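Local coordinates for protein tricorn protease (Thermoplasma acidophilum, PDB 1K32) that hydrolyses peptides as a serine protease, probably acting on the products of the proteasome, with beta-propellers likely to gate substrate passage, at residues W188-V191 and A195-K198; T611-S616 and V622-D627; Q662-A667 and K691-V696. All blocks are in the same frame, centred on the assembly; numbering follows the deposited sequence.

Contact 1 of 3, residues W188-V191 and A195-K198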
loop_
_atom_site.group_PDB
_atom_site.type_symbol
_atom_site.label_atom_id
_atom_site.label_comp_id
_atom_site.label_asym_id
_atom_site.label_seq_id
_atom_site.Cartn_x
_atom_site.Cartn_y
_atom_site.Cartn_z
ATOM N N TRP A 188 33.844 -32.491 62.397
ATOM C CA TRP A 188 35.247 -32.879 62.346
ATOM C C TRP A 188 36.008 -31.953 63.279
ATOM O O TRP A 188 35.570 -30.832 63.523
ATOM C CB TRP A 188 35.817 -32.718 60.938
ATOM C CG TRP A 188 35.322 -33.688 59.910
ATOM C CD1 TRP A 188 34.050 -33.801 59.427
ATOM C CD2 TRP A 188 36.112 -34.640 59.183
ATOM N NE1 TRP A 188 34.000 -34.758 58.441
ATOM C CE2 TRP A 188 35.249 -35.289 58.269
ATOM C CE3 TRP A 188 37.469 -35.006 59.214
ATOM C CZ2 TRP A 188 35.695 -36.288 57.389
ATOM C CZ3 TRP A 188 37.914 -36.000 58.340
ATOM C CH2 TRP A 188 37.022 -36.630 57.437
ATOM N N ILE A 189 37.147 -32.415 63.790
ATOM C CA ILE A 189 37.963 -31.596 64.675
ATOM C C ILE A 189 39.445 -31.749 64.344
ATOM O O ILE A 189 39.913 -32.831 63.982
ATOM C CB ILE A 189 37.722 -31.955 66.159
ATOM C CG1 ILE A 189 38.376 -30.914 67.057
ATOM C CG2 ILE A 189 38.297 -33.323 66.476
ATOM C CD1 ILE A 189 37.898 -30.968 68.490
ATOM N N GLU A 190 40.178 -30.649 64.459
ATOM C CA GLU A 190 41.600 -30.655 64.167
ATOM C C GLU A 190 42.303 -31.338 65.334
ATOM O O GLU A 190 41.981 -31.079 66.485
ATOM C CB GLU A 190 42.089 -29.215 64.006
ATOM C CG GLU A 190 43.435 -29.062 63.330
ATOM C CD GLU A 190 43.838 -27.602 63.187
ATOM O OE1 GLU A 190 44.801 -27.308 62.452
ATOM O OE2 GLU A 190 43.189 -26.740 63.813
ATOM N N VAL A 191 43.239 -32.231 65.042
ATOM C CA VAL A 191 43.957 -32.930 66.105
ATOM C C VAL A 191 45.430 -32.537 66.093
ATOM O O VAL A 191 46.075 -32.433 67.134
ATOM C CB VAL A 191 43.832 -34.468 65.957
ATOM C CG1 VAL A 191 42.403 -34.898 66.209
ATOM C CG2 VAL A 191 44.265 -34.898 64.570
ATOM N N ALA A 195 45.699 -31.363 60.519
ATOM C CA ALA A 195 45.148 -32.718 60.430
ATOM C C ALA A 195 43.780 -32.797 61.111
ATOM O O ALA A 195 43.598 -32.305 62.225
ATOM C CB ALA A 195 46.108 -33.713 61.073
ATOM N N PHE A 196 42.818 -33.428 60.448
ATOM C CA PHE A 196 41.481 -33.534 61.013
ATOM C C PHE A 196 40.939 -34.946 61.145
ATOM O O PHE A 196 41.295 -35.841 60.389
ATOM C CB PHE A 196 40.491 -32.709 60.191
ATOM C CG PHE A 196 40.756 -31.238 60.228
ATOM C CD1 PHE A 196 41.847 -30.698 59.558
ATOM C CD2 PHE A 196 39.909 -30.387 60.933
ATOM C CE1 PHE A 196 42.091 -29.326 59.588
ATOM C CE2 PHE A 196 40.144 -29.017 60.968
ATOM C CZ PHE A 196 41.240 -28.489 60.290
ATOM N N LYS A 197 40.048 -35.108 62.112
ATOM C CA LYS A 197 39.409 -36.377 62.388
ATOM C C LYS A 197 37.902 -36.152 62.501
ATOM O O LYS A 197 37.457 -35.139 63.034
ATOM C CB LYS A 197 39.952 -36.943 63.704
ATOM C CG LYS A 197 39.161 -38.103 64.267
ATOM C CD LYS A 197 39.701 -38.517 65.634
ATOM C CE LYS A 197 38.946 -39.723 66.179
ATOM N NZ LYS A 197 39.428 -40.116 67.540
ATOM N N LYS A 198 37.118 -37.090 61.987
ATOM C CA LYS A 198 35.662 -36.995 62.068
ATOM C C LYS A 198 35.264 -37.516 63.457
ATOM O O LYS A 198 35.529 -38.676 63.780
ATOM C CB LYS A 198 35.038 -37.856 60.973
ATOM C CG LYS A 198 33.533 -37.724 60.816
ATOM C CD LYS A 198 33.046 -38.616 59.680
ATOM C CE LYS A 198 33.399 -40.080 59.974
ATOM N NZ LYS A 198 32.987 -40.970 58.869
#
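Trp188 and Lys198 face each other across a beta hairpin, the outer two strands of one four-stranded blade of the six-bladed beta-propeller. The chain doubles back between Val191 and Ala195. Trp188, Glu190, Phe196 and Lys198 share one side of the sheet; Ile189 and Lys197 lie on the other. Trp188 CG is anti to its carbonyl carbon (chi1 -70°), which lays the indole across the neighbouring strand. Lys198 CB sits over the centre of the six-membered ring, 3.8 Å from its centroid, in a CH-pi contact. Lys198 CG runs on toward the pyrrole side, 3.8 Å from Trp188 NE1. The lysine chain then bends, and its NZ leaves to pair with Asp201. Trp188 CE3 also meets Phe196 CB at 3.9 Å. Arg168 adds a cation-pi contact to the indole, and Pro1011 packs against it. A serine in place of Trp188 is likely to leave the aliphatic part of Lys198 without its platform and Arg168 without its aromatic partner.

Glu190 and Phe196 form the next non-hydrogen-bonded pair on this side. Glu190 CB lies over the Phe196 ring, offset toward the rim, 3.6 Å from CE2. The glutamate chain is extended, and its carboxylate is almost parallel to the ring, the planes 4° apart. Both carboxylate oxygens are used: OE1 takes Gly194 N and OE2 a salt bridge with Arg164.

The backbones are tied by a reciprocal pair: Ile189 N gives to Lys197 O at 2.8 Å, and Lys197 N returns a bond to Ile189 O at 2.9 Å. Next to the turn, Val191 N reaches Ala195 O at 2.8 Å, while Val191 CG2 lies 4.1 Å from Ala195 CB.

Contact 2 of 3, residues T611-S616 and V622-D627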
loop_
_atom_site.group_PDB
_atom_site.type_symbol
_atom_site.label_atom_id
_atom_site.label_comp_id
_atom_site.label_asym_id
_atom_site.label_seq_id
_atom_site.Cartn_x
_atom_site.Cartn_y
_atom_site.Cartn_z
ATOM N N THR A 611 1.748 -17.865 24.119
ATOM C CA THR A 611 2.121 -18.785 25.184
ATOM C C THR A 611 0.872 -19.479 25.699
ATOM O O THR A 611 0.955 -20.444 26.453
ATOM C CB THR A 611 2.799 -18.045 26.356
ATOM O OG1 THR A 611 1.904 -17.055 26.873
ATOM C CG2 THR A 611 4.069 -17.363 25.893
ATOM N N ASP A 612 -0.288 -18.987 25.277
ATOM C CA ASP A 612 -1.560 -19.551 25.708
ATOM C C ASP A 612 -2.672 -18.967 24.833
ATOM O O ASP A 612 -2.559 -17.835 24.351
ATOM C CB ASP A 612 -1.797 -19.198 27.184
ATOM C CG ASP A 612 -2.882 -20.049 27.837
ATOM O OD1 ASP A 612 -3.242 -19.755 28.999
ATOM O OD2 ASP A 612 -3.373 -21.009 27.205
ATOM N N LEU A 613 -3.733 -19.740 24.611
ATOM C CA LEU A 613 -4.855 -19.278 23.791
ATOM C C LEU A 613 -6.201 -19.789 24.288
ATOM O O LEU A 613 -6.351 -20.972 24.598
ATOM C CB LEU A 613 -4.672 -19.710 22.335
ATOM C CG LEU A 613 -5.722 -19.191 21.334
ATOM C CD1 LEU A 613 -5.118 -19.134 19.935
ATOM C CD2 LEU A 613 -6.968 -20.072 21.356
ATOM N N ARG A 614 -7.177 -18.889 24.341
ATOM C CA ARG A 614 -8.535 -19.214 24.774
ATOM C C ARG A 614 -9.499 -18.776 23.677
ATOM O O ARG A 614 -9.361 -17.687 23.127
ATOM C CB ARG A 614 -8.888 -18.474 26.068
ATOM C CG ARG A 614 -8.191 -18.973 27.316
ATOM C CD ARG A 614 -8.552 -20.415 27.605
ATOM N NE ARG A 614 -8.547 -20.681 29.037
ATOM C CZ ARG A 614 -7.478 -20.573 29.818
ATOM N NH1 ARG A 614 -7.582 -20.837 31.115
ATOM N NH2 ARG A 614 -6.307 -20.211 29.309
ATOM N N LEU A 615 -10.482 -19.610 23.366
ATOM C CA LEU A 615 -11.435 -19.264 22.322
ATOM C C LEU A 615 -12.836 -19.144 22.913
ATOM O O LEU A 615 -13.232 -19.953 23.745
ATOM C CB LEU A 615 -11.428 -20.338 21.237
ATOM C CG LEU A 615 -11.685 -19.923 19.787
ATOM C CD1 LEU A 615 -12.218 -21.144 19.045
ATOM C CD2 LEU A 615 -12.690 -18.786 19.697
ATOM N N SER A 616 -13.587 -18.141 22.473
ATOM C CA SER A 616 -14.939 -17.945 22.982
ATOM C C SER A 616 -15.899 -19.029 22.506
ATOM O O SER A 616 -15.615 -19.750 21.553
ATOM C CB SER A 616 -15.474 -16.568 22.580
ATOM O OG SER A 616 -15.737 -16.491 21.196
ATOM N N VAL A 622 -10.989 -14.361 20.385
ATOM C CA VAL A 622 -9.806 -15.099 20.805
ATOM C C VAL A 622 -9.055 -14.316 21.879
ATOM O O VAL A 622 -8.855 -13.111 21.755
ATOM C CB VAL A 622 -8.829 -15.318 19.626
ATOM C CG1 VAL A 622 -7.642 -16.160 20.080
ATOM C CG2 VAL A 622 -9.547 -15.978 18.468
ATOM N N MET A 623 -8.664 -15.002 22.945
ATOM C CA MET A 623 -7.888 -14.372 24.002
ATOM C C MET A 623 -6.557 -15.107 24.027
ATOM O O MET A 623 -6.517 -16.334 23.932
ATOM C CB MET A 623 -8.568 -14.517 25.364
ATOM C CG MET A 623 -9.808 -13.664 25.553
ATOM S SD MET A 623 -10.229 -13.584 27.296
ATOM C CE MET A 623 -8.977 -12.454 27.869
ATOM N N VAL A 624 -5.466 -14.363 24.131
ATOM C CA VAL A 624 -4.163 -15.005 24.175
ATOM C C VAL A 624 -3.261 -14.352 25.196
ATOM O O VAL A 624 -3.487 -13.216 25.618
ATOM C CB VAL A 624 -3.425 -14.943 22.808
ATOM C CG1 VAL A 624 -4.225 -15.668 21.736
ATOM C CG2 VAL A 624 -3.171 -13.493 22.413
ATOM N N ARG A 625 -2.245 -15.103 25.592
ATOM C CA ARG A 625 -1.218 -14.634 26.501
ATOM C C ARG A 625 -0.004 -14.660 25.569
ATOM O O ARG A 625 0.168 -15.609 24.795
ATOM C CB ARG A 625 -1.024 -15.625 27.651
ATOM C CG ARG A 625 0.269 -15.448 28.434
ATOM C CD ARG A 625 0.148 -14.430 29.537
ATOM N NE ARG A 625 -0.781 -14.865 30.576
ATOM C CZ ARG A 625 -1.108 -14.129 31.633
ATOM N NH1 ARG A 625 -1.968 -14.597 32.530
ATOM N NH2 ARG A 625 -0.569 -12.927 31.790
ATOM N N LYS A 626 0.807 -13.610 25.600
ATOM C CA LYS A 626 1.985 -13.573 24.753
ATOM C C LYS A 626 3.243 -13.721 25.597
ATOM O O LYS A 626 3.172 -13.756 26.825
ATOM C CB LYS A 626 2.020 -12.276 23.939
ATOM C CG LYS A 626 0.861 -12.169 22.964
ATOM C CD LYS A 626 1.040 -11.054 21.954
ATOM C CE LYS A 626 -0.164 -10.998 21.018
ATOM N NZ LYS A 626 0.036 -10.071 19.891
ATOM N N ASP A 627 4.388 -13.816 24.932
ATOM C CA ASP A 627 5.659 -13.982 25.620
ATOM C C ASP A 627 5.971 -12.794 26.518
ATOM O O ASP A 627 6.740 -12.915 27.470
ATOM C CB ASP A 627 6.781 -14.186 24.600
ATOM C CG ASP A 627 6.924 -13.015 23.651
ATOM O OD1 ASP A 627 5.884 -12.500 23.181
ATOM O OD2 ASP A 627 8.074 -12.613 23.366
#
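Leu613 packs between Val622 and Val624. Its CG lies 3.8 Å from Val622 CG1 and equally far from Val624 CG1, so one branch point touches both valines. The leucine is directed there because CG is anti to the backbone N (chi1 -175°). Leu615 lies on the same side but meets Val622 more loosely. Phe634 of the next strand covers both valines.

The other side carries the longer chains. Asp612 and Arg625 stand side by side at their roots, CB to CB 3.7 Å. The Arg625 chain then folds away, and its NH2 bonds to Gly629 O. Arg614 and Met623 also start alongside each other, and their ends then part. Arg614 bends back along its own strand toward Asp612. Asp612 OD1 sits at the edge of the guanidinium, in its plane, 3.1 Å from Arg614 NH2. This salt bridge contains only a weak hydrogen bond, and the same guanidinium has a second acid in Asp302. Phe303 adds a cation-pi contact to Arg614 and packs on Met623.

Arg614 and Met623 exchange two backbone bonds. Met623 N to Arg614 O is 2.8 Å and nearly straight, at 179°. At the far end the pairing is irregular. Thr611 N gives a bond of 2.8 Å to Arg625 O, while Asp612 N reaches the same oxygen only weakly, at 3.4 Å. Two residues thus oppose one. This is a classic beta bulge, set in the hairpin that opens the last blade of the seven-bladed propeller, where it meets the first blade.

Contact 3 of 3, residues Q662-A667 and K691-V696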
loop_
_atom_site.group_PDB
_atom_site.type_symbol
_atom_site.label_atom_id
_atom_site.label_comp_id
_atom_site.label_asym_id
_atom_site.label_seq_id
_atom_site.Cartn_x
_atom_site.Cartn_y
_atom_site.Cartn_z
ATOM N N GLN A 662 -6.061 -20.245 55.077
ATOM C CA GLN A 662 -6.420 -20.992 53.865
ATOM C C GLN A 662 -5.213 -21.702 53.252
ATOM O O GLN A 662 -5.342 -22.827 52.748
ATOM C CB GLN A 662 -7.055 -20.061 52.830
ATOM C CG GLN A 662 -7.648 -20.756 51.586
ATOM C CD GLN A 662 -6.604 -21.124 50.532
ATOM O OE1 GLN A 662 -5.527 -20.515 50.463
ATOM N NE2 GLN A 662 -6.927 -22.118 49.693
ATOM N N MET A 663 -4.042 -21.060 53.322
ATOM C CA MET A 663 -2.808 -21.626 52.756
ATOM C C MET A 663 -2.241 -22.780 53.582
ATOM O O MET A 663 -1.776 -23.768 53.029
ATOM C CB MET A 663 -1.752 -20.524 52.590
ATOM C CG MET A 663 -2.108 -19.515 51.515
ATOM S SD MET A 663 -1.193 -17.946 51.616
ATOM C CE MET A 663 0.339 -18.392 50.759
ATOM N N TYR A 664 -2.263 -22.652 54.905
ATOM C CA TYR A 664 -1.774 -23.737 55.751
ATOM C C TYR A 664 -2.678 -24.946 55.508
ATOM O O TYR A 664 -2.200 -26.059 55.287
ATOM C CB TYR A 664 -1.835 -23.344 57.228
ATOM C CG TYR A 664 -1.592 -24.521 58.140
ATOM C CD1 TYR A 664 -0.303 -25.037 58.306
ATOM C CD2 TYR A 664 -2.669 -25.195 58.749
ATOM C CE1 TYR A 664 -0.081 -26.204 59.051
ATOM C CE2 TYR A 664 -2.459 -26.364 59.491
ATOM C CZ TYR A 664 -1.163 -26.863 59.636
ATOM O OH TYR A 664 -0.939 -28.026 60.334
ATOM N N ASP A 665 -3.990 -24.723 55.555
ATOM C CA ASP A 665 -4.945 -25.800 55.315
ATOM C C ASP A 665 -4.672 -26.492 53.966
ATOM O O ASP A 665 -4.599 -27.717 53.903
ATOM C CB ASP A 665 -6.378 -25.260 55.358
ATOM C CG ASP A 665 -6.922 -25.147 56.774
ATOM O OD1 ASP A 665 -8.023 -24.589 56.923
ATOM O OD2 ASP A 665 -6.264 -25.621 57.732
ATOM N N GLU A 666 -4.496 -25.717 52.899
ATOM C CA GLU A 666 -4.225 -26.316 51.585
ATOM C C GLU A 666 -2.881 -27.049 51.547
ATOM O O GLU A 666 -2.768 -28.121 50.945
ATOM C CB GLU A 666 -4.267 -25.256 50.472
ATOM C CG GLU A 666 -4.191 -25.864 49.077
ATOM C CD GLU A 666 -4.816 -25.000 47.986
ATOM O OE1 GLU A 666 -5.302 -25.581 46.984
ATOM O OE2 GLU A 666 -4.812 -23.752 48.115
ATOM N N ALA A 667 -1.863 -26.473 52.187
ATOM C CA ALA A 667 -0.534 -27.093 52.227
ATOM C C ALA A 667 -0.633 -28.435 52.951
ATOM O O ALA A 667 -0.055 -29.427 52.529
ATOM C CB ALA A 667 0.455 -26.184 52.955
ATOM N N LYS A 691 -1.220 -29.109 65.939
ATOM C CA LYS A 691 0.063 -28.597 66.396
ATOM C C LYS A 691 0.564 -27.431 65.535
ATOM O O LYS A 691 0.949 -26.383 66.053
ATOM C CB LYS A 691 1.042 -29.771 66.404
ATOM C CG LYS A 691 2.499 -29.480 66.268
ATOM C CD LYS A 691 3.276 -30.797 66.354
ATOM C CE LYS A 691 3.003 -31.492 67.703
ATOM N NZ LYS A 691 3.894 -32.637 67.987
ATOM N N TYR A 692 0.548 -27.592 64.221
ATOM C CA TYR A 692 1.019 -26.513 63.368
ATOM C C TYR A 692 -0.058 -25.489 63.047
ATOM O O TYR A 692 0.239 -24.313 62.841
ATOM C CB TYR A 692 1.649 -27.092 62.106
ATOM C CG TYR A 692 2.870 -27.900 62.476
ATOM C CD1 TYR A 692 2.833 -29.293 62.500
ATOM C CD2 TYR A 692 4.040 -27.259 62.882
ATOM C CE1 TYR A 692 3.933 -30.023 62.917
ATOM C CE2 TYR A 692 5.138 -27.973 63.302
ATOM C CZ TYR A 692 5.088 -29.351 63.320
ATOM O OH TYR A 692 6.189 -30.053 63.746
ATOM N N ARG A 693 -1.311 -25.927 63.034
ATOM C CA ARG A 693 -2.404 -25.001 62.781
ATOM C C ARG A 693 -2.422 -23.960 63.914
ATOM O O ARG A 693 -2.813 -22.820 63.707
ATOM C CB ARG A 693 -3.737 -25.762 62.718
ATOM C CG ARG A 693 -4.948 -24.892 62.400
ATOM C CD ARG A 693 -5.660 -24.465 63.661
ATOM N NE ARG A 693 -6.834 -23.641 63.380
ATOM C CZ ARG A 693 -6.798 -22.330 63.155
ATOM N NH1 ARG A 693 -7.919 -21.671 62.906
ATOM N NH2 ARG A 693 -5.642 -21.675 63.199
ATOM N N ASN A 694 -1.972 -24.341 65.106
ATOM C CA ASN A 694 -1.966 -23.401 66.230
ATOM C C ASN A 694 -0.913 -22.301 66.108
ATOM O O ASN A 694 -1.017 -21.248 66.749
ATOM C CB ASN A 694 -1.772 -24.136 67.561
ATOM C CG ASN A 694 -3.006 -24.923 67.981
ATOM O OD1 ASN A 694 -4.125 -24.583 67.606
ATOM N ND2 ASN A 694 -2.805 -25.966 68.770
ATOM N N LEU A 695 0.109 -22.541 65.300
ATOM C CA LEU A 695 1.151 -21.532 65.119
ATOM C C LEU A 695 0.774 -20.541 64.030
ATOM O O LEU A 695 1.363 -19.474 63.926
ATOM C CB LEU A 695 2.469 -22.185 64.733
ATOM C CG LEU A 695 3.069 -23.160 65.736
ATOM C CD1 LEU A 695 4.351 -23.727 65.135
ATOM C CD2 LEU A 695 3.331 -22.445 67.078
ATOM N N VAL A 696 -0.205 -20.904 63.211
ATOM C CA VAL A 696 -0.619 -20.034 62.122
ATOM C C VAL A 696 -1.006 -18.623 62.565
ATOM O O VAL A 696 -0.577 -17.648 61.949
ATOM C CB VAL A 696 -1.767 -20.668 61.334
ATOM C CG1 VAL A 696 -2.267 -19.709 60.255
ATOM C CG2 VAL A 696 -1.277 -21.969 60.693
#
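Tyr692 is the first residue of 691-696 to meet Tyr664. Its CB lies 3.3 Å from Tyr664 OH and 3.6 Å from Tyr664 CE1. The two aromatic chains cross obliquely and do not stack. The Tyr692 ring turns away to pack on Glu711 and Met712 of helix 702-714, and its OH bonds to Glu715 just after that helix.

Arg693 comes next. Its CB meets the ring on the CE2 flank, 3.5 Å from Tyr664 CE2, where Tyr692 met CE1. The rest of the arginine crosses the tyrosine at about a right angle, bends at CG and leads away. Arg693 N is near Tyr664 OH, but the angle is too poor for a hydrogen bond. The hydroxyl instead bonds to Tyr689 O, one turn earlier in the same helix. This bond holds the tip of a mostly buried ring.

Further on, Val696 approaches the base of the ring. Its CG2 is 3.6 Å from Tyr664 CG and 3.8 Å from Tyr664 CB. Tyr664 therefore meets the second segment along its whole length, from CB to OH. It extends that way because CG is anti to the backbone N (chi1 169°). Phe660, one turn earlier in the first helix, also packs on Val696.

The contact joins helix 656-674 to the last part of helix 678-693 and to the 3-10 turn at Val696. These two consecutive helices, linked by a short turn, form a helical hairpin in the C1 domain.

How the contacts relate
Followed from the N terminus, the three contacts come in series; none nests in or crosses another. Contact 1 closes a tight hairpin, with three residues between its segments, in the fourth blade of the six-bladed propeller. Contact 2 closes a five-residue turn in the last blade of the seven-bladed propeller. Its centre is 61 Å from that of contact 1, on the opposite side of the chain's centre. Contact 3 spans 23 mostly helical residues in the C1 domain, after the propellers. It lies closer to contact 2, about 17 Å between nearest atoms, than to contact 1, about 28 Å. Contact 1 also borders the C-terminal part of the chain through Pro1011.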